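Local coordinates for putative sarcosine dimethylglycine methyltransferase (PDB 2O57), which probably transfers a methyl group from S-adenosylmethionine to glycine-derived amines such as sarcosine or dimethylglycine, at residues E68-R82 and A97-D109. Sequence-based numbering, arbitrary orientation.
Sequences EWLASELAMTGVLQR and ARFLVRKFGVSID
L80 lays its CD1 methyl over the centre of the F104 ring, a CH-pi contact 3.8 Å from the centroid. The opposite face of the ring is backed by K103 CG from its own helix, so the phenyl group is clasped between two aliphatic groups. The far end of the ring reaches helix 59-76: F104 CE2 lies 4.0 Å from A71 CB, which touches the ring at its edge, and CE1 approaches A75 CB obliquely. A71 CB also meets F99 CE2 at 3.7 Å, again at a ring edge, and L100 CD2 at 3.9 Å. A75, like A71, puts only a methyl group between ring and helix backbone.

F99 has CG anti to its backbone N (chi1 170°), which carries the ring out to E68. The carboxylate stands nearly perpendicular to the ring (86°), with E68 OE2 3.4 Å from F99 CE1 at the ring edge. E68 OE1 faces K103 NZ at 3.7 Å, a long salt bridge.

At the other end no direct hydrogen bond joins the segments. A water links them instead, donating to L80 O and to F104 O and lying at the edge of the F104 ring. R82 folds back, its chain bent at chi3, to place one guanidinium face over F104 O and G105 CA, while V106 CG1 packs against Q81 O. L80 is the centre of an inverse gamma turn, and its side chain points toward segment 97-109.

The axes of segments 68-76 and 97-104 cross at -53°, 11.5 Å apart at closest approach. Both helices pack on the Rossmann-like methyltransferase sheet, L70 on T186 and L74 on V182 of strand 181-190, A97 and V101 on I134 of strand 134-138. L80 and I108 meet F153 of strand 151-157, which strand 85-89 separates from strand 107-112.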
ATOM      1  N   GLU A  68      10.929  -4.539  -5.837  1.00 13.47           N
ATOM      2  CA  GLU A  68      10.314  -4.030  -7.082  1.00 14.49           C
ATOM      3  C   GLU A  68       9.155  -3.097  -6.763  1.00 13.35           C
ATOM      4  O   GLU A  68       9.028  -2.044  -7.382  1.00 12.88           O
ATOM      5  CB  GLU A  68       9.797  -5.172  -7.968  1.00 14.05           C
ATOM      6  CG  GLU A  68      10.901  -6.044  -8.589  1.00 19.80           C
ATOM      7  CD  GLU A  68      11.684  -5.368  -9.712  1.00 21.50           C
ATOM      8  OE1 GLU A  68      11.276  -4.283 -10.199  1.00 22.79           O
ATOM      9  OE2 GLU A  68      12.711  -5.953 -10.133  1.00 22.94           O
ATOM     10  N   TRP A  69       8.296  -3.500  -5.820  1.00 12.76           N
ATOM     11  CA  TRP A  69       7.124  -2.674  -5.433  1.00 13.46           C
ATOM     12  C   TRP A  69       7.592  -1.334  -4.844  1.00 12.55           C
ATOM     13  O   TRP A  69       7.139  -0.272  -5.271  1.00 12.57           O
ATOM     14  CB  TRP A  69       6.196  -3.407  -4.418  1.00 14.88           C
ATOM     15  CG  TRP A  69       5.267  -2.457  -3.677  1.00 15.78           C
ATOM     16  CD1 TRP A  69       4.241  -1.712  -4.221  1.00 17.00           C
ATOM     17  CD2 TRP A  69       5.305  -2.123  -2.273  1.00 17.73           C
ATOM     18  NE1 TRP A  69       3.653  -0.940  -3.239  1.00 17.36           N
ATOM     19  CE2 TRP A  69       4.272  -1.183  -2.039  1.00 17.67           C
ATOM     20  CE3 TRP A  69       6.106  -2.540  -1.194  1.00 18.34           C
ATOM     21  CZ2 TRP A  69       4.026  -0.645  -0.780  1.00 17.52           C
ATOM     22  CZ3 TRP A  69       5.869  -1.999   0.073  1.00 20.17           C
ATOM     23  CH2 TRP A  69       4.823  -1.058   0.270  1.00 20.01           C
ATOM     24  N   LEU A  70       8.486  -1.378  -3.860  1.00 12.63           N
ATOM     25  CA  LEU A  70       8.908  -0.144  -3.187  1.00 13.33           C
ATOM     26  C   LEU A  70       9.615   0.792  -4.166  1.00 12.72           C
ATOM     27  O   LEU A  70       9.361   1.986  -4.153  1.00 11.48           O
ATOM     28  CB  LEU A  70       9.809  -0.392  -1.966  1.00 13.48           C
ATOM     29  CG  LEU A  70       9.989   0.824  -1.013  1.00 14.27           C
ATOM     30  CD1 LEU A  70       8.650   1.161  -0.245  1.00 12.95           C
ATOM     31  CD2 LEU A  70      11.074   0.462   0.035  1.00 13.21           C
ATOM     32  N   ALA A  71      10.458   0.228  -5.024  1.00 13.02           N
ATOM     33  CA  ALA A  71      11.180   0.992  -6.028  1.00 13.73           C
ATOM     34  C   ALA A  71      10.183   1.603  -7.033  1.00 14.24           C
ATOM     35  O   ALA A  71      10.332   2.736  -7.440  1.00 13.12           O
ATOM     36  CB  ALA A  71      12.195   0.130  -6.720  1.00 13.85           C
ATOM     37  N   SER A  72       9.137   0.853  -7.379  1.00 14.49           N
ATOM     38  CA  SER A  72       8.115   1.373  -8.281  1.00 16.47           C
ATOM     39  C   SER A  72       7.365   2.560  -7.669  1.00 15.38           C
ATOM     40  O   SER A  72       7.103   3.538  -8.360  1.00 16.17           O
ATOM     41  CB  SER A  72       7.159   0.245  -8.710  1.00 16.95           C
ATOM     42  OG  SER A  72       6.158   0.740  -9.586  1.00 24.46           O
ATOM     43  N   GLU A  73       7.058   2.490  -6.370  1.00 15.15           N
ATOM     44  CA  GLU A  73       6.352   3.563  -5.670  1.00 14.13           C
ATOM     45  C   GLU A  73       7.264   4.803  -5.695  1.00 13.24           C
ATOM     46  O   GLU A  73       6.836   5.877  -6.081  1.00 12.81           O
ATOM     47  CB  GLU A  73       5.981   3.154  -4.226  1.00 13.65           C
ATOM     48  CG  GLU A  73       4.966   1.957  -4.139  1.00 14.57           C
ATOM     49  CD  GLU A  73       3.551   2.338  -4.487  1.00 18.43           C
ATOM     50  OE1 GLU A  73       3.249   3.556  -4.582  1.00 18.51           O
ATOM     51  OE2 GLU A  73       2.722   1.435  -4.663  1.00 18.00           O
ATOM     52  N   LEU A  74       8.530   4.617  -5.339  1.00 12.89           N
ATOM     53  CA  LEU A  74       9.505   5.690  -5.350  1.00 12.88           C
ATOM     54  C   LEU A  74       9.683   6.297  -6.756  1.00 12.50           C
ATOM     55  O   LEU A  74       9.773   7.511  -6.900  1.00 12.78           O
ATOM     56  CB  LEU A  74      10.843   5.170  -4.832  1.00 13.75           C
ATOM     57  CG  LEU A  74      11.862   6.161  -4.279  1.00 13.99           C
ATOM     58  CD1 LEU A  74      11.231   7.153  -3.292  1.00 10.17           C
ATOM     59  CD2 LEU A  74      12.986   5.355  -3.572  1.00 12.13           C
ATOM     60  N   ALA A  75       9.749   5.452  -7.782  1.00 11.92           N
ATOM     61  CA  ALA A  75       9.941   5.929  -9.167  1.00 11.01           C
ATOM     62  C   ALA A  75       8.803   6.853  -9.640  1.00 11.45           C
ATOM     63  O   ALA A  75       9.036   7.838 -10.383  1.00 10.58           O
ATOM     64  CB  ALA A  75      10.116   4.747 -10.130  1.00 10.62           C
HETATM   65  N   MSE A  76       7.573   6.537  -9.200  1.00 12.80           N
HETATM   66  CA  MSE A  76       6.390   7.352  -9.550  1.00 12.97           C
HETATM   67  C   MSE A  76       6.524   8.788  -9.022  1.00 13.04           C
HETATM   68  O   MSE A  76       5.890   9.695  -9.553  1.00 12.99           O
HETATM   69  CB  MSE A  76       5.076   6.704  -9.034  1.00 12.45           C
HETATM   70  CG  MSE A  76       4.742   5.351  -9.685  1.00 14.94           C
HETATM   71 SE   MSE A  76       4.243   5.580 -11.520  1.00 17.41          SE
HETATM   72  CE  MSE A  76       2.341   5.894 -11.274  1.00 15.11           C
ATOM     73  N   THR A  77       7.356   9.012  -7.998  1.00 12.15           N
ATOM     74  CA  THR A  77       7.550  10.392  -7.480  1.00 12.08           C
ATOM     75  C   THR A  77       8.559  11.221  -8.290  1.00 12.61           C
ATOM     76  O   THR A  77       8.740  12.408  -7.999  1.00 13.27           O
ATOM     77  CB  THR A  77       7.968  10.422  -5.959  1.00 12.68           C
ATOM     78  OG1 THR A  77       9.344  10.028  -5.818  1.00 15.30           O
ATOM     79  CG2 THR A  77       7.022   9.529  -5.091  1.00 11.56           C
ATOM     80  N   GLY A  78       9.210  10.614  -9.290  1.00 11.30           N
ATOM     81  CA  GLY A  78      10.199  11.323 -10.104  1.00 12.06           C
ATOM     82  C   GLY A  78      11.632  11.381  -9.598  1.00 11.75           C
ATOM     83  O   GLY A  78      12.502  11.840 -10.329  1.00 11.26           O
ATOM     84  N   VAL A  79      11.902  10.870  -8.394  1.00 11.38           N
ATOM     85  CA  VAL A  79      13.232  11.063  -7.770  1.00 12.68           C
ATOM     86  C   VAL A  79      14.313  10.120  -8.284  1.00 13.19           C
ATOM     87  O   VAL A  79      15.517  10.402  -8.094  1.00 14.35           O
ATOM     88  CB  VAL A  79      13.232  10.991  -6.212  1.00 13.02           C
ATOM     89  CG1 VAL A  79      12.436  12.181  -5.590  1.00 15.52           C
ATOM     90  CG2 VAL A  79      12.740   9.619  -5.698  1.00 12.44           C
ATOM     91  N   LEU A  80      13.930   9.043  -8.965  1.00 12.68           N
ATOM     92  CA  LEU A  80      14.915   8.012  -9.346  1.00 12.95           C
ATOM     93  C   LEU A  80      15.545   8.248 -10.746  1.00 14.37           C
ATOM     94  O   LEU A  80      15.612   7.369 -11.611  1.00 14.65           O
ATOM     95  CB  LEU A  80      14.367   6.581  -9.121  1.00 12.89           C
ATOM     96  CG  LEU A  80      13.905   6.185  -7.688  1.00  8.35           C
ATOM     97  CD1 LEU A  80      13.342   4.733  -7.647  1.00 11.81           C
ATOM     98  CD2 LEU A  80      15.053   6.314  -6.731  1.00  8.92           C
ATOM     99  N   GLN A  81      15.995   9.477 -10.955  1.00 16.22           N
ATOM    100  CA  GLN A  81      16.679   9.865 -12.185  1.00 16.54           C
ATOM    101  C   GLN A  81      18.095   9.288 -12.154  1.00 17.48           C
ATOM    102  O   GLN A  81      18.635   9.018 -11.076  1.00 16.57           O
ATOM    103  CB  GLN A  81      16.704  11.401 -12.298  1.00 17.38           C
ATOM    104  CG  GLN A  81      15.320  12.067 -12.205  1.00 19.46           C
ATOM    105  CD  GLN A  81      14.417  11.709 -13.387  1.00 25.08           C
ATOM    106  OE1 GLN A  81      14.886  11.596 -14.529  1.00 29.52           O
ATOM    107  NE2 GLN A  81      13.113  11.551 -13.128  1.00 26.01           N
ATOM    108  N   ARG A  82      18.696   9.086 -13.329  1.00 17.96           N
ATOM    109  CA  ARG A  82      20.104   8.729 -13.414  1.00 18.65           C
ATOM    110  C   ARG A  82      20.915   9.759 -12.646  1.00 17.97           C
ATOM    111  O   ARG A  82      20.652  10.958 -12.741  1.00 16.29           O
ATOM    112  CB  ARG A  82      20.591   8.729 -14.871  1.00 19.72           C
ATOM    113  CG  ARG A  82      19.808   7.798 -15.780  1.00 24.26           C
ATOM    114  CD  ARG A  82      20.627   7.399 -17.018  1.00 30.76           C
ATOM    115  NE  ARG A  82      21.631   6.387 -16.683  1.00 35.62           N
ATOM    116  CZ  ARG A  82      21.347   5.129 -16.325  1.00 38.51           C
ATOM    117  NH1 ARG A  82      20.082   4.711 -16.234  1.00 39.76           N
ATOM    118  NH2 ARG A  82      22.334   4.284 -16.042  1.00 39.01           N
ATOM    119  N   ALA A  97      20.861  -1.443  -2.426  1.00 13.63           N
ATOM    120  CA  ALA A  97      21.660  -0.417  -3.067  1.00 14.17           C
ATOM    121  C   ALA A  97      22.113  -0.906  -4.447  1.00 13.44           C
ATOM    122  O   ALA A  97      21.987  -0.179  -5.435  1.00 13.23           O
ATOM    123  CB  ALA A  97      22.861  -0.029  -2.218  1.00 13.67           C
ATOM    124  N   ARG A  98      22.618  -2.140  -4.509  1.00 12.57           N
ATOM    125  CA  ARG A  98      22.989  -2.721  -5.792  1.00 12.73           C
ATOM    126  C   ARG A  98      21.795  -2.854  -6.739  1.00 12.48           C
ATOM    127  O   ARG A  98      21.922  -2.516  -7.916  1.00 11.36           O
ATOM    128  CB  ARG A  98      23.725  -4.062  -5.642  1.00 12.87           C
ATOM    129  CG  ARG A  98      25.184  -3.827  -5.126  1.00 13.14           C
ATOM    130  CD  ARG A  98      25.952  -5.134  -4.929  1.00 11.83           C
ATOM    131  NE  ARG A  98      25.349  -5.999  -3.893  1.00 12.64           N
ATOM    132  CZ  ARG A  98      25.578  -5.920  -2.580  1.00 12.94           C
ATOM    133  NH1 ARG A  98      26.394  -4.978  -2.099  1.00  8.97           N
ATOM    134  NH2 ARG A  98      24.979  -6.809  -1.748  1.00 12.18           N
ATOM    135  N   PHE A  99      20.654  -3.330  -6.222  1.00 11.96           N
ATOM    136  CA  PHE A  99      19.386  -3.390  -7.004  1.00 12.38           C
ATOM    137  C   PHE A  99      19.009  -2.013  -7.616  1.00 13.22           C
ATOM    138  O   PHE A  99      18.743  -1.897  -8.822  1.00 13.30           O
ATOM    139  CB  PHE A  99      18.264  -3.905  -6.101  1.00 12.23           C
ATOM    140  CG  PHE A  99      16.877  -3.783  -6.686  1.00 12.93           C
ATOM    141  CD1 PHE A  99      16.400  -4.754  -7.561  1.00 14.54           C
ATOM    142  CD2 PHE A  99      16.044  -2.721  -6.337  1.00 12.94           C
ATOM    143  CE1 PHE A  99      15.115  -4.655  -8.098  1.00 16.99           C
ATOM    144  CE2 PHE A  99      14.742  -2.612  -6.854  1.00 12.07           C
ATOM    145  CZ  PHE A  99      14.276  -3.579  -7.723  1.00 14.97           C
ATOM    146  N   LEU A 100      19.005  -0.970  -6.791  1.00 12.53           N
ATOM    147  CA  LEU A 100      18.637   0.363  -7.288  1.00 12.78           C
ATOM    148  C   LEU A 100      19.642   0.955  -8.306  1.00 13.18           C
ATOM    149  O   LEU A 100      19.258   1.614  -9.298  1.00 13.44           O
ATOM    150  CB  LEU A 100      18.431   1.307  -6.101  1.00 12.71           C
ATOM    151  CG  LEU A 100      17.259   1.002  -5.154  1.00 11.71           C
ATOM    152  CD1 LEU A 100      17.325   2.030  -4.029  1.00 13.83           C
ATOM    153  CD2 LEU A 100      15.927   1.112  -5.895  1.00 10.15           C
ATOM    154  N   VAL A 101      20.931   0.747  -8.040  1.00 14.06           N
ATOM    155  CA  VAL A 101      21.984   1.241  -8.923  1.00 15.11           C
ATOM    156  C   VAL A 101      21.858   0.548 -10.307  1.00 15.23           C
ATOM    157  O   VAL A 101      21.812   1.240 -11.333  1.00 15.75           O
ATOM    158  CB  VAL A 101      23.406   1.071  -8.303  1.00 14.83           C
ATOM    159  CG1 VAL A 101      24.522   1.357  -9.360  1.00 16.43           C
ATOM    160  CG2 VAL A 101      23.559   1.961  -7.050  1.00 15.43           C
ATOM    161  N   ARG A 102      21.768  -0.784 -10.334  1.00 15.01           N
ATOM    162  CA  ARG A 102      21.643  -1.508 -11.618  1.00 15.73           C
ATOM    163  C   ARG A 102      20.351  -1.113 -12.357  1.00 15.63           C
ATOM    164  O   ARG A 102      20.337  -1.052 -13.588  1.00 15.02           O
ATOM    165  CB  ARG A 102      21.677  -3.054 -11.458  1.00 15.48           C
ATOM    166  CG  ARG A 102      22.919  -3.670 -10.760  1.00 15.92           C
ATOM    167  CD  ARG A 102      22.764  -5.205 -10.675  1.00 17.06           C
ATOM    168  NE  ARG A 102      23.739  -5.897  -9.816  1.00 17.92           N
ATOM    169  CZ  ARG A 102      24.968  -6.179 -10.223  1.00 19.34           C
ATOM    170  NH1 ARG A 102      25.338  -5.812 -11.439  1.00 24.76           N
ATOM    171  NH2 ARG A 102      25.825  -6.822  -9.441  1.00 19.82           N
ATOM    172  N   LYS A 103      19.275  -0.848 -11.615  1.00 14.72           N
ATOM    173  CA  LYS A 103      17.968  -0.621 -12.247  1.00 15.51           C
ATOM    174  C   LYS A 103      17.783   0.829 -12.741  1.00 14.94           C
ATOM    175  O   LYS A 103      17.301   1.044 -13.847  1.00 14.31           O
ATOM    176  CB  LYS A 103      16.812  -1.020 -11.307  1.00 15.44           C
ATOM    177  CG  LYS A 103      15.444  -1.002 -11.992  1.00 19.27           C
ATOM    178  CD  LYS A 103      14.413  -1.697 -11.154  1.00 23.87           C
ATOM    179  CE  LYS A 103      13.232  -2.081 -12.012  1.00 26.71           C
ATOM    180  NZ  LYS A 103      13.642  -3.237 -12.855  1.00 29.89           N
ATOM    181  N   PHE A 104      18.207   1.797 -11.930  1.00 14.65           N
ATOM    182  CA  PHE A 104      17.977   3.238 -12.185  1.00 14.68           C
ATOM    183  C   PHE A 104      19.244   4.057 -12.496  1.00 15.07           C
ATOM    184  O   PHE A 104      19.148   5.194 -12.962  1.00 16.16           O
ATOM    185  CB  PHE A 104      17.239   3.865 -10.980  1.00 14.52           C
ATOM    186  CG  PHE A 104      15.880   3.289 -10.753  1.00 14.26           C
ATOM    187  CD1 PHE A 104      14.788   3.728 -11.517  1.00 14.66           C
ATOM    188  CD2 PHE A 104      15.687   2.272  -9.805  1.00 16.19           C
ATOM    189  CE1 PHE A 104      13.518   3.183 -11.321  1.00 13.94           C
ATOM    190  CE2 PHE A 104      14.412   1.711  -9.590  1.00 15.79           C
ATOM    191  CZ  PHE A 104      13.327   2.153 -10.358  1.00 15.48           C
ATOM    192  N   GLY A 105      20.427   3.502 -12.255  1.00 15.50           N
ATOM    193  CA  GLY A 105      21.657   4.270 -12.432  1.00 15.05           C
ATOM    194  C   GLY A 105      21.794   5.460 -11.476  1.00 14.95           C
ATOM    195  O   GLY A 105      22.478   6.439 -11.787  1.00 15.11           O
ATOM    196  N   VAL A 106      21.139   5.386 -10.315  1.00 15.20           N
ATOM    197  CA  VAL A 106      21.349   6.339  -9.229  1.00 14.37           C
ATOM    198  C   VAL A 106      22.684   6.022  -8.528  1.00 15.77           C
ATOM    199  O   VAL A 106      23.315   4.983  -8.775  1.00 14.99           O
ATOM    200  CB  VAL A 106      20.207   6.233  -8.137  1.00 15.61           C
ATOM    201  CG1 VAL A 106      18.860   6.751  -8.659  1.00 13.38           C
ATOM    202  CG2 VAL A 106      20.080   4.781  -7.605  1.00 13.13           C
ATOM    203  N   SER A 107      23.073   6.900  -7.615  1.00 15.78           N
ATOM    204  CA  SER A 107      24.156   6.639  -6.677  1.00 17.15           C
ATOM    205  C   SER A 107      23.579   6.475  -5.269  1.00 16.40           C
ATOM    206  O   SER A 107      22.640   7.187  -4.890  1.00 16.37           O
ATOM    207  CB  SER A 107      25.130   7.815  -6.701  1.00 17.23           C
ATOM    208  OG  SER A 107      25.738   7.923  -7.996  1.00 21.05           O
ATOM    209  N   ILE A 108      24.132   5.550  -4.497  1.00 15.97           N
ATOM    210  CA  ILE A 108      23.615   5.250  -3.161  1.00 15.81           C
ATOM    211  C   ILE A 108      24.727   5.325  -2.121  1.00 15.71           C
ATOM    212  O   ILE A 108      25.763   4.668  -2.275  1.00 14.88           O
ATOM    213  CB  ILE A 108      22.998   3.819  -3.078  1.00 16.92           C
ATOM    214  CG1 ILE A 108      21.857   3.616  -4.110  1.00 17.26           C
ATOM    215  CG2 ILE A 108      22.508   3.504  -1.653  1.00 14.32           C
ATOM    216  CD1 ILE A 108      20.572   4.290  -3.733  1.00 14.35           C
ATOM    217  N   ASP A 109      24.485   6.075  -1.040  1.00 13.80           N
ATOM    218  CA  ASP A 109      25.333   5.972   0.147  1.00 13.70           C
ATOM    219  C   ASP A 109      24.603   5.064   1.136  1.00 13.73           C
ATOM    220  O   ASP A 109      23.449   5.329   1.481  1.00 12.89           O
ATOM    221  CB  ASP A 109      25.557   7.326   0.798  1.00 12.94           C
ATOM    222  CG  ASP A 109      26.382   8.269  -0.066  1.00 14.05           C
ATOM    223  OD1 ASP A 109      27.139   7.815  -0.939  1.00 16.38           O
ATOM    224  OD2 ASP A 109      26.296   9.470   0.158  1.00 15.23           O
TER
HETATM  225  O   HOH W   1      16.590   6.293 -13.773  1.00 29.78           O